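Local atomic coordinates of separin (Saccharomyces cerevisiae, PDB entry 5U1T), a protein that cleaves the cohesin subunit SCC1 as a caspase-like cysteine protease at the onset of anaphase, so that sister chromatids can separate. Residues Y843-Q848 against G1506-T1511. Numbering follows the deposited sequence.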
loop_
_atom_site.group_PDB
_atom_site.type_symbol
_atom_site.label_atom_id
_atom_site.label_comp_id
_atom_site.label_asym_id
_atom_site.label_seq_id
_atom_site.Cartn_x
_atom_site.Cartn_y
_atom_site.Cartn_z
ATOM N N TYR A 843 -0.673 -3.279 23.623
ATOM C CA TYR A 843 -1.409 -3.299 24.881
ATOM C C TYR A 843 -0.619 -4.060 25.917
ATOM O O TYR A 843 -0.767 -3.827 27.112
ATOM C CB TYR A 843 -2.812 -3.894 24.688
ATOM C CG TYR A 843 -3.704 -2.928 23.952
ATOM C CD1 TYR A 843 -3.592 -1.557 24.182
ATOM C CD2 TYR A 843 -4.627 -3.356 23.006
ATOM C CE1 TYR A 843 -4.379 -0.647 23.517
ATOM C CE2 TYR A 843 -5.431 -2.436 22.328
ATOM C CZ TYR A 843 -5.293 -1.085 22.594
ATOM O OH TYR A 843 -6.056 -0.147 21.935
ATOM N N MET A 844 0.248 -4.944 25.456
ATOM C CA MET A 844 1.167 -5.634 26.346
ATOM C C MET A 844 2.212 -4.665 26.890
ATOM O O MET A 844 2.405 -4.581 28.084
ATOM C CB MET A 844 1.848 -6.789 25.627
ATOM C CG MET A 844 1.154 -8.121 25.790
ATOM S SD MET A 844 2.235 -9.481 25.250
ATOM C CE MET A 844 3.874 -8.813 25.617
ATOM N N ILE A 845 2.877 -3.941 26.003
ATOM C CA ILE A 845 3.855 -2.937 26.381
ATOM C C ILE A 845 3.286 -1.882 27.344
ATOM O O ILE A 845 3.925 -1.532 28.324
ATOM C CB ILE A 845 4.428 -2.233 25.126
ATOM C CG1 ILE A 845 5.088 -3.252 24.206
ATOM C CG2 ILE A 845 5.433 -1.138 25.499
ATOM C CD1 ILE A 845 5.715 -2.638 22.974
ATOM N N THR A 846 2.087 -1.377 27.081
ATOM C CA THR A 846 1.513 -0.365 27.962
ATOM C C THR A 846 0.742 -1.019 29.112
ATOM O O THR A 846 0.143 -0.338 29.948
ATOM C CB THR A 846 0.586 0.587 27.205
ATOM O OG1 THR A 846 -0.346 -0.181 26.446
ATOM C CG2 THR A 846 1.380 1.464 26.275
ATOM N N GLU A 847 0.752 -2.344 29.125
ATOM C CA GLU A 847 0.189 -3.110 30.221
ATOM C C GLU A 847 -1.277 -2.834 30.448
ATOM O O GLU A 847 -1.761 -2.973 31.559
ATOM C CB GLU A 847 0.958 -2.836 31.511
ATOM C CG GLU A 847 2.361 -3.411 31.525
ATOM C CD GLU A 847 3.163 -3.001 32.766
ATOM O OE1 GLU A 847 4.379 -3.317 32.833
ATOM O OE2 GLU A 847 2.580 -2.361 33.673
ATOM N N GLN A 848 -1.989 -2.442 29.403
ATOM C CA GLN A 848 -3.423 -2.260 29.530
ATOM C C GLN A 848 -4.068 -3.623 29.423
ATOM O O GLN A 848 -4.609 -3.979 28.385
ATOM C CB GLN A 848 -3.941 -1.315 28.465
ATOM C CG GLN A 848 -2.975 -0.199 28.195
ATOM C CD GLN A 848 -3.532 0.839 27.267
ATOM O OE1 GLN A 848 -2.824 1.365 26.406
ATOM N NE2 GLN A 848 -4.809 1.159 27.439
ATOM N N GLY A 1506 2.377 1.256 31.624
ATOM C CA GLY A 1506 3.347 0.181 31.619
ATOM C C GLY A 1506 4.771 0.637 31.389
ATOM O O GLY A 1506 5.294 1.474 32.130
ATOM N N LYS A 1507 5.387 0.109 30.338
ATOM C CA LYS A 1507 6.797 0.327 30.074
ATOM C C LYS A 1507 7.062 1.586 29.286
ATOM O O LYS A 1507 8.174 1.831 28.835
ATOM C CB LYS A 1507 7.379 -0.879 29.346
ATOM C CG LYS A 1507 7.209 -2.166 30.123
ATOM C CD LYS A 1507 7.572 -3.376 29.277
ATOM C CE LYS A 1507 6.967 -4.647 29.883
ATOM N NZ LYS A 1507 5.476 -4.492 30.084
ATOM N N LEU A 1508 6.041 2.401 29.117
ATOM C CA LEU A 1508 6.256 3.697 28.498
ATOM C C LEU A 1508 6.260 4.781 29.583
ATOM O O LEU A 1508 5.860 4.529 30.729
ATOM C CB LEU A 1508 5.191 3.979 27.437
ATOM C CG LEU A 1508 5.073 3.028 26.242
ATOM C CD1 LEU A 1508 4.050 3.598 25.241
ATOM C CD2 LEU A 1508 6.436 2.762 25.577
ATOM N N GLU A 1509 6.735 5.973 29.225
ATOM C CA GLU A 1509 6.758 7.090 30.157
ATOM C C GLU A 1509 5.366 7.675 30.306
ATOM O O GLU A 1509 4.629 7.798 29.332
ATOM C CB GLU A 1509 7.727 8.170 29.699
ATOM C CG GLU A 1509 9.151 7.706 29.584
ATOM C CD GLU A 1509 9.681 7.135 30.884
ATOM O OE1 GLU A 1509 9.433 7.721 31.956
ATOM O OE2 GLU A 1509 10.341 6.076 30.831
ATOM N N PRO A 1510 4.998 8.024 31.537
ATOM C CA PRO A 1510 3.696 8.618 31.800
ATOM C C PRO A 1510 3.773 10.112 31.548
ATOM O O PRO A 1510 4.864 10.618 31.298
ATOM C CB PRO A 1510 3.482 8.309 33.272
ATOM C CG PRO A 1510 4.860 8.399 33.841
ATOM C CD PRO A 1510 5.798 7.893 32.765
ATOM N N THR A 1511 2.651 10.816 31.599
ATOM C CA THR A 1511 2.723 12.272 31.635
ATOM C C THR A 1511 1.543 12.880 32.343
ATOM O O THR A 1511 0.590 12.190 32.714
ATOM C CB THR A 1511 2.806 12.918 30.235
ATOM O OG1 THR A 1511 3.155 14.307 30.389
ATOM C CG2 THR A 1511 1.456 12.784 29.470
#
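Ile845 O, a carbonyl of the last helical turn, accepts a hydrogen bond from the backbone N of Lys1507 at 3.0 Å; the N-H points almost straight at it (175°). Carbonyls at a helix C-terminus lack a following turn to supply donors, and here the protease loop provides one. From there the lysine chain runs past the same carbonyl and bends at its last torsion (chi4 54°), which brings NZ to the anti lone pair of Glu847 OE1 in a salt bridge of 3.2 Å. An alanine in place of Lys1507 would keep the backbone bond but would probably leave the Glu847 carboxylate without its charge partner here. Helix 829-845 ends in a Schellman motif: Glu847 has positive phi, its N bonds back to Met844 O at 3.0 Å, and Gln848 N bonds weakly to Tyr843 O at 2.9 Å. The helix end capped in this way meets the loop between strand 1492-1494 and helix 1513-1519, within the peptidase C50 region. Gly1506, whose CA comes nearest to the CA of Thr846, has a positive phi that already favours glycine, and a CB there would run into Ile845 O. Leu1508 sends its two methyls to different partners, CD1 to Thr846 CG2 at 3.6 Å and CD2 to Ile845 CG2 at 4.0 Å. Branched Thr846 serves both needs, its methyl facing the leucine while OG1 hydrogen-bonds to Tyr842 O.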